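Major pilin backbone protein T-antigen, T13 (Streptococcus pyogenes, PDB 6BBT) is the major pilin and T13 antigen of Streptococcus pyogenes and probably polymerises to form the pilus shaft. Local coordinates at residues F178-E183 against I221-L226; V194-D199 against Q209-T214; A186-G191 against I228-K233. One frame throughout, in Å; residues are numbered along the deposited sequence.

Contact 1 (F178-E183 against I221-L226); sequences FTLILE and IMLAKL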
# COMPACT_ATOMS: atom_id res chain seq x y z
N PHE A 178 -2.73 0.54 -31.15
CA PHE A 178 -1.88 0.76 -29.98
C PHE A 178 -1.66 -0.53 -29.22
O PHE A 178 -2.50 -1.44 -29.24
CB PHE A 178 -2.57 1.72 -29.03
CG PHE A 178 -2.65 3.11 -29.54
CD1 PHE A 178 -3.69 3.52 -30.36
CD2 PHE A 178 -1.66 4.03 -29.22
CE1 PHE A 178 -3.75 4.82 -30.84
CE2 PHE A 178 -1.71 5.33 -29.69
CZ PHE A 178 -2.76 5.72 -30.51
N THR A 179 -0.55 -0.56 -28.48
CA THR A 179 -0.21 -1.65 -27.58
C THR A 179 0.21 -1.04 -26.25
O THR A 179 1.07 -0.17 -26.22
CB THR A 179 0.94 -2.51 -28.17
OG1 THR A 179 0.54 -3.04 -29.43
CG2 THR A 179 1.26 -3.68 -27.26
N LEU A 180 -0.42 -1.48 -25.17
CA LEU A 180 -0.06 -1.09 -23.83
C LEU A 180 0.35 -2.34 -23.06
O LEU A 180 -0.28 -3.39 -23.18
CB LEU A 180 -1.26 -0.45 -23.15
CG LEU A 180 -1.14 -0.02 -21.70
CD1 LEU A 180 -0.25 1.20 -21.53
CD2 LEU A 180 -2.53 0.23 -21.17
N ILE A 181 1.41 -2.20 -22.27
CA ILE A 181 1.79 -3.24 -21.33
C ILE A 181 2.03 -2.57 -19.98
O ILE A 181 2.66 -1.52 -19.89
CB ILE A 181 3.00 -4.08 -21.84
CG1 ILE A 181 3.43 -5.11 -20.81
CG2 ILE A 181 4.17 -3.20 -22.18
CD1 ILE A 181 4.23 -6.24 -21.43
N LEU A 182 1.43 -3.14 -18.94
CA LEU A 182 1.70 -2.74 -17.58
C LEU A 182 2.68 -3.78 -17.06
O LEU A 182 2.37 -4.96 -17.04
CB LEU A 182 0.42 -2.76 -16.76
CG LEU A 182 -0.78 -1.97 -17.28
CD1 LEU A 182 -1.89 -2.08 -16.26
CD2 LEU A 182 -0.45 -0.51 -17.52
N GLU A 183 3.89 -3.36 -16.69
CA GLU A 183 4.90 -4.33 -16.25
C GLU A 183 4.64 -4.66 -14.80
O GLU A 183 4.29 -3.78 -14.03
CB GLU A 183 6.33 -3.79 -16.36
CG GLU A 183 6.72 -3.23 -17.70
CD GLU A 183 6.94 -4.27 -18.77
OE1 GLU A 183 7.24 -3.84 -19.90
OE2 GLU A 183 6.84 -5.49 -18.49
N ILE A 221 -8.97 6.41 -24.17
CA ILE A 221 -9.16 5.27 -23.29
C ILE A 221 -8.66 5.74 -21.91
O ILE A 221 -7.84 6.67 -21.84
CB ILE A 221 -8.40 4.07 -23.91
CG1 ILE A 221 -9.01 2.75 -23.51
CG2 ILE A 221 -6.90 4.12 -23.64
CD1 ILE A 221 -8.47 1.60 -24.34
N MET A 222 -9.19 5.20 -20.82
CA MET A 222 -8.71 5.59 -19.48
C MET A 222 -8.65 4.41 -18.53
O MET A 222 -9.56 3.58 -18.48
CB MET A 222 -9.57 6.69 -18.84
CG MET A 222 -8.95 7.23 -17.53
SD MET A 222 -10.01 8.29 -16.52
CE MET A 222 -11.61 7.68 -16.99
N LEU A 223 -7.55 4.35 -17.77
CA LEU A 223 -7.40 3.41 -16.69
C LEU A 223 -7.53 4.29 -15.47
O LEU A 223 -6.63 5.08 -15.19
CB LEU A 223 -6.03 2.71 -16.74
CG LEU A 223 -5.78 1.91 -18.03
CD1 LEU A 223 -4.96 2.75 -19.00
CD2 LEU A 223 -5.07 0.58 -17.79
N ALA A 224 -8.64 4.18 -14.75
CA ALA A 224 -8.99 5.17 -13.70
C ALA A 224 -8.52 4.80 -12.29
O ALA A 224 -8.54 5.67 -11.40
CB ALA A 224 -10.49 5.41 -13.68
N LYS A 225 -8.15 3.53 -12.08
CA LYS A 225 -7.79 3.00 -10.77
C LYS A 225 -6.48 2.22 -10.93
O LYS A 225 -6.39 1.04 -10.64
CB LYS A 225 -8.93 2.12 -10.24
CG LYS A 225 -10.26 2.88 -10.01
CD LYS A 225 -11.42 1.95 -9.64
CE LYS A 225 -12.77 2.69 -9.62
NZ LYS A 225 -13.94 1.80 -9.24
N LEU A 226 -5.46 2.93 -11.40
CA LEU A 226 -4.20 2.36 -11.78
C LEU A 226 -3.26 2.30 -10.56
O LEU A 226 -3.17 3.27 -9.82
CB LEU A 226 -3.58 3.23 -12.87
CG LEU A 226 -2.34 2.74 -13.60
CD1 LEU A 226 -2.55 1.43 -14.36
CD2 LEU A 226 -1.89 3.81 -14.57
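Leu180 carries its CG anti to the backbone N (chi1 177°), while in Leu223 the CG lies beside the backbone N and anti to the carbonyl carbon (chi1 -60°). These two torsions send the side chains toward each other across the inside of a beta sandwich. Such a sandwich is consistent with the transthyretin clan to which this domain family belongs. Residues 178-183 lie in the sheet that also holds strands 211-215 and 231-236. Residues 221-223 run in the facing sheet, where strand 220-227 pairs with strand 193-198. The contact is purely apolar and is made by four buried leucines.

Leu180 and Leu223 meet tip to tip, with Leu180 CD2 4.1 Å from Leu223 CD1. Leu223 has a second torsion of 97°, well off a staggered value. It faces two residues of the other strand, one with each methyl. CD1 goes to Leu180, and CD2 reaches Leu182 CD1 at 4.4 Å. Leu180 and Leu182 are two apart on a regular strand, so both look into the sandwich. On the other side the inward leucines are three apart. The chain turns a corner at Ala224 and Lys225, and beyond it Leu226 also points to the inner side. Lys225 extends the other way and forms salt bridges with Asp21 and Glu23.

The backbones stay well apart: Leu182 CA and Leu226 CA are 9.7 Å from each other, and side chains fill the distance. Val194 of the second sheet packs against both Leu182 and Leu226, and Phe213 lies against Leu180. Leu182 and Leu226 meet at a slant rather than end on, through one methyl each, with Leu182 CD1 4.0 Å from Leu226 CD1.

Contact 2 (V194-D199 against Q209-T214); sequences VKIIQD and QEYKFT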
# COMPACT_ATOMS: atom_id res chain seq x y z
N VAL A 194 -6.23 -4.83 -13.97
CA VAL A 194 -6.45 -3.42 -13.77
C VAL A 194 -7.58 -3.04 -14.75
O VAL A 194 -7.59 -3.46 -15.92
CB VAL A 194 -5.16 -2.61 -14.09
CG1 VAL A 194 -5.39 -1.10 -13.99
CG2 VAL A 194 -4.03 -3.00 -13.12
N LYS A 195 -8.50 -2.21 -14.27
CA LYS A 195 -9.64 -1.81 -15.08
C LYS A 195 -9.26 -0.77 -16.14
O LYS A 195 -8.43 0.10 -15.91
CB LYS A 195 -10.75 -1.25 -14.20
CG LYS A 195 -11.25 -2.25 -13.18
CD LYS A 195 -12.06 -3.34 -13.88
CE LYS A 195 -12.24 -4.52 -12.99
NZ LYS A 195 -13.20 -5.44 -13.66
N ILE A 196 -9.87 -0.89 -17.31
CA ILE A 196 -9.75 0.09 -18.36
C ILE A 196 -11.17 0.41 -18.85
O ILE A 196 -12.02 -0.49 -18.90
CB ILE A 196 -8.85 -0.41 -19.50
CG1 ILE A 196 -8.55 0.69 -20.52
CG2 ILE A 196 -9.42 -1.62 -20.22
CD1 ILE A 196 -7.40 0.35 -21.44
N ILE A 197 -11.41 1.67 -19.22
CA ILE A 197 -12.68 2.07 -19.84
C ILE A 197 -12.40 2.38 -21.28
O ILE A 197 -11.60 3.26 -21.60
CB ILE A 197 -13.34 3.25 -19.12
CG1 ILE A 197 -13.59 2.87 -17.66
CG2 ILE A 197 -14.65 3.64 -19.86
CD1 ILE A 197 -13.94 4.02 -16.75
N GLN A 198 -13.07 1.65 -22.16
CA GLN A 198 -12.75 1.62 -23.57
C GLN A 198 -14.06 1.57 -24.35
O GLN A 198 -14.87 0.68 -24.13
CB GLN A 198 -11.90 0.37 -23.81
CG GLN A 198 -11.64 -0.00 -25.25
CD GLN A 198 -10.66 -1.17 -25.38
OE1 GLN A 198 -9.95 -1.52 -24.44
NE2 GLN A 198 -10.61 -1.78 -26.55
N ASP A 199 -14.25 2.55 -25.23
CA ASP A 199 -15.53 2.77 -25.92
C ASP A 199 -16.75 2.66 -24.99
O ASP A 199 -17.72 1.98 -25.31
CB ASP A 199 -15.65 1.81 -27.11
CG ASP A 199 -16.81 2.20 -28.05
OD1 ASP A 199 -16.99 3.40 -28.33
OD2 ASP A 199 -17.55 1.29 -28.48
N GLN A 209 1.37 -8.41 -19.78
CA GLN A 209 1.17 -8.85 -21.17
C GLN A 209 0.62 -7.71 -22.00
O GLN A 209 -0.03 -6.81 -21.49
CB GLN A 209 0.22 -10.07 -21.26
CG GLN A 209 -1.22 -9.77 -20.86
CD GLN A 209 -2.09 -11.00 -20.64
OE1 GLN A 209 -1.77 -11.87 -19.83
NE2 GLN A 209 -3.19 -11.07 -21.37
N GLU A 210 0.86 -7.78 -23.30
CA GLU A 210 0.42 -6.77 -24.23
C GLU A 210 -1.10 -6.69 -24.28
O GLU A 210 -1.77 -7.72 -24.33
CB GLU A 210 0.97 -7.07 -25.62
CG GLU A 210 2.47 -6.89 -25.70
CD GLU A 210 3.01 -6.90 -27.12
OE1 GLU A 210 2.27 -7.22 -28.08
OE2 GLU A 210 4.20 -6.58 -27.27
N TYR A 211 -1.61 -5.46 -24.24
CA TYR A 211 -3.02 -5.16 -24.38
C TYR A 211 -3.17 -4.28 -25.62
O TYR A 211 -2.67 -3.16 -25.65
CB TYR A 211 -3.56 -4.44 -23.13
CG TYR A 211 -5.06 -4.22 -23.19
CD1 TYR A 211 -5.59 -3.10 -23.77
CD2 TYR A 211 -5.94 -5.18 -22.69
CE1 TYR A 211 -6.96 -2.91 -23.87
CE2 TYR A 211 -7.32 -5.00 -22.77
CZ TYR A 211 -7.82 -3.87 -23.38
OH TYR A 211 -9.17 -3.68 -23.46
N LYS A 212 -3.86 -4.79 -26.64
CA LYS A 212 -3.99 -4.09 -27.92
C LYS A 212 -5.35 -3.43 -28.01
O LYS A 212 -6.36 -4.01 -27.58
CB LYS A 212 -3.75 -5.05 -29.10
CG LYS A 212 -2.26 -5.33 -29.35
CD LYS A 212 -2.05 -6.41 -30.41
CE LYS A 212 -0.57 -6.82 -30.57
NZ LYS A 212 0.33 -5.66 -30.88
N PHE A 213 -5.38 -2.20 -28.51
CA PHE A 213 -6.62 -1.46 -28.72
C PHE A 213 -6.43 -0.46 -29.86
O PHE A 213 -5.30 -0.23 -30.32
CB PHE A 213 -7.05 -0.75 -27.43
CG PHE A 213 -6.10 0.32 -26.98
CD1 PHE A 213 -5.01 0.00 -26.17
CD2 PHE A 213 -6.27 1.65 -27.38
CE1 PHE A 213 -4.12 0.98 -25.77
CE2 PHE A 213 -5.38 2.63 -26.97
CZ PHE A 213 -4.30 2.30 -26.17
N THR A 214 -7.53 0.14 -30.30
CA THR A 214 -7.48 1.14 -31.36
C THR A 214 -8.09 2.43 -30.91
O THR A 214 -8.95 2.44 -30.04
CB THR A 214 -8.21 0.66 -32.64
OG1 THR A 214 -9.63 0.62 -32.40
CG2 THR A 214 -7.74 -0.71 -33.07
O HOH W 1 -9.14 -3.89 -27.32
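Two strands from opposite sheets of the beta sandwich face each other here, joined through Gln198 and Tyr211. Strands 194-198 and 211-214 run nearly parallel, at 18°, with their axes 10.3 Å apart. Tyr211 OH donates a hydrogen bond to Gln198 OE1, modelled at a very short 2.5 Å whose exact length is doubtful. The acceptor lies at the edge of the phenol ring, in its plane, and the amide plane stands almost perpendicular to the ring. Gln198 reaches across with its CG anti to the backbone N (chi1 170°) and an extended chain beyond. Its other amide atom, NE2, donates to a water at 2.7 Å. That water in turn donates to Lys212 O. Both ends of the amide thus have partners, which is consistent with the modelled O and N. Apolar packing flanks the bond, with Ile196 CD1 4.1 Å from Tyr211 CE1. Gln198 NE2 also makes a plain van der Waals contact with Phe213 CB at 3.8 Å. Strand 193-198 pairs with strands 201-206 and 220-227 in its own sheet. Strand 211-215 is an outermost strand of the facing sheet and pairs there with strand 176-183.

Contact 3 (A186-G191 against I228-K233); sequences ALYEKG and IGISYK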
# COMPACT_ATOMS: atom_id res chain seq x y z
N ALA A 186 7.16 -5.63 -7.74
CA ALA A 186 7.07 -6.43 -6.51
C ALA A 186 5.70 -6.29 -5.80
O ALA A 186 5.22 -7.23 -5.17
CB ALA A 186 8.18 -6.05 -5.54
N LEU A 187 5.09 -5.12 -5.92
CA LEU A 187 3.80 -4.84 -5.29
C LEU A 187 2.59 -5.31 -6.08
O LEU A 187 1.57 -5.61 -5.48
CB LEU A 187 3.61 -3.35 -5.08
CG LEU A 187 4.47 -2.51 -4.10
CD1 LEU A 187 3.58 -1.46 -3.42
CD2 LEU A 187 5.14 -3.31 -3.03
N TYR A 188 2.68 -5.30 -7.41
CA TYR A 188 1.55 -5.64 -8.28
C TYR A 188 2.03 -6.62 -9.34
O TYR A 188 2.73 -6.25 -10.26
CB TYR A 188 0.96 -4.36 -8.91
CG TYR A 188 0.62 -3.34 -7.86
CD1 TYR A 188 -0.54 -3.46 -7.11
CD2 TYR A 188 1.48 -2.28 -7.59
CE1 TYR A 188 -0.86 -2.53 -6.13
CE2 TYR A 188 1.17 -1.35 -6.62
CZ TYR A 188 0.01 -1.49 -5.88
OH TYR A 188 -0.27 -0.57 -4.92
N GLU A 189 1.60 -7.87 -9.20
CA GLU A 189 2.19 -8.99 -9.89
C GLU A 189 1.49 -9.32 -11.20
O GLU A 189 0.31 -8.97 -11.43
CB GLU A 189 2.13 -10.21 -8.98
CG GLU A 189 2.82 -9.99 -7.64
CD GLU A 189 3.23 -11.29 -6.97
OE1 GLU A 189 2.35 -12.15 -6.76
OE2 GLU A 189 4.44 -11.44 -6.68
N LYS A 190 2.24 -10.01 -12.04
CA LYS A 190 1.76 -10.54 -13.31
C LYS A 190 0.49 -11.34 -13.14
O LYS A 190 0.34 -12.11 -12.19
CB LYS A 190 2.83 -11.46 -13.91
CG LYS A 190 2.53 -12.03 -15.29
CD LYS A 190 3.71 -12.87 -15.78
CE LYS A 190 3.34 -13.68 -17.03
NZ LYS A 190 2.86 -12.88 -18.20
N GLY A 191 -0.43 -11.17 -14.07
CA GLY A 191 -1.67 -11.90 -14.02
C GLY A 191 -2.77 -11.27 -13.19
O GLY A 191 -3.89 -11.77 -13.20
N ILE A 228 -0.07 2.64 -8.24
CA ILE A 228 1.03 3.59 -8.16
C ILE A 228 2.34 2.83 -8.08
O ILE A 228 2.46 1.86 -7.34
CB ILE A 228 0.86 4.57 -6.99
CG1 ILE A 228 -0.26 5.54 -7.34
CG2 ILE A 228 2.17 5.34 -6.71
CD1 ILE A 228 -0.74 6.40 -6.21
N GLY A 229 3.31 3.26 -8.88
CA GLY A 229 4.64 2.66 -8.84
C GLY A 229 4.88 1.56 -9.86
O GLY A 229 5.97 1.00 -9.88
N ILE A 230 3.89 1.21 -10.69
CA ILE A 230 4.17 0.25 -11.76
C ILE A 230 4.67 1.00 -12.97
O ILE A 230 4.47 2.20 -13.08
CB ILE A 230 2.98 -0.65 -12.13
CG1 ILE A 230 1.76 0.13 -12.62
CG2 ILE A 230 2.62 -1.52 -10.93
CD1 ILE A 230 0.76 -0.78 -13.31
N SER A 231 5.33 0.30 -13.87
CA SER A 231 5.81 0.90 -15.09
C SER A 231 4.97 0.39 -16.25
O SER A 231 4.49 -0.74 -16.23
CB SER A 231 7.27 0.58 -15.29
OG SER A 231 8.06 1.22 -14.32
N TYR A 232 4.78 1.24 -17.25
CA TYR A 232 4.07 0.87 -18.47
C TYR A 232 4.81 1.35 -19.70
O TYR A 232 5.62 2.26 -19.63
CB TYR A 232 2.65 1.44 -18.48
CG TYR A 232 2.55 2.95 -18.48
CD1 TYR A 232 2.59 3.67 -19.67
CD2 TYR A 232 2.43 3.66 -17.28
CE1 TYR A 232 2.49 5.06 -19.67
CE2 TYR A 232 2.34 5.04 -17.27
CZ TYR A 232 2.38 5.74 -18.47
OH TYR A 232 2.27 7.11 -18.47
N LYS A 233 4.52 0.72 -20.84
CA LYS A 233 4.95 1.29 -22.09
C LYS A 233 3.83 1.22 -23.12
O LYS A 233 3.04 0.27 -23.16
CB LYS A 233 6.24 0.67 -22.60
CG LYS A 233 6.16 -0.77 -22.98
CD LYS A 233 7.44 -1.23 -23.68
CE LYS A 233 8.58 -1.44 -22.70
NZ LYS A 233 9.57 -2.42 -23.23
O HOH W 2 -1.78 1.66 -5.91
O HOH W 3 1.37 1.47 -4.72
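This is a buried loop-to-loop contact, part apolar and part water-mediated, at the end of the C-terminal sandwich that faces the N-terminal domain. Tyr188, in the loop between strands 176-183 and 193-198, packs against the Ile230 side chain and the backbone of Ile228, both just before strand 231-236. The Tyr188 side chain crosses that of Ile230 at about a right angle. Ile230 CG2 does the touching and comes within 3.6 Å of Tyr188 CD2. This methyl is anti to the carbonyl carbon of Ile230, which directs it at the ring and at Tyr188 CB. Farther along the ring, Tyr188 CE2 lies 3.5 Å from Ile228 O. On the loop of residues 186-191, the backbone on either side of Tyr188 is bonded to Asn69: Leu187 O to its ND2 and Glu189 N to its OD1.

The phenol end is held by two waters. One accepts from Tyr188 OH at 2.6 Å and donates to Ile228 O at 2.9 Å. It lies at the ring edge, in the plane of the ring. The other donates to Tyr188 OH at 2.9 Å and accepts from Ile228 N at 3.1 Å. The hydroxyl thus acts as donor and acceptor at once. Through the waters it links to both the N-H and the C=O of Ile228, giving each of these backbone groups a partner.

Contacts 1 and 2 join the same two sheets of one sandwich. Contact 1 lies in its buried interior and is wholly apolar. Contact 2 involves an outermost strand, is only partly buried, and relies on a polar bond and a water. Backbone pairing ties them together, with Leu180 bonded to Tyr211 in one sheet and Ile197 to Met222 in the other. Contact 3 is buried too, but it joins loops near the neighbouring domain and mixes methyl packing with waters. It shares a sheet with contact 1 through the pairing of strands 176-183 and 231-236. Its centre is about 11 Å from that of contact 1 and about 15 Å from that of contact 2.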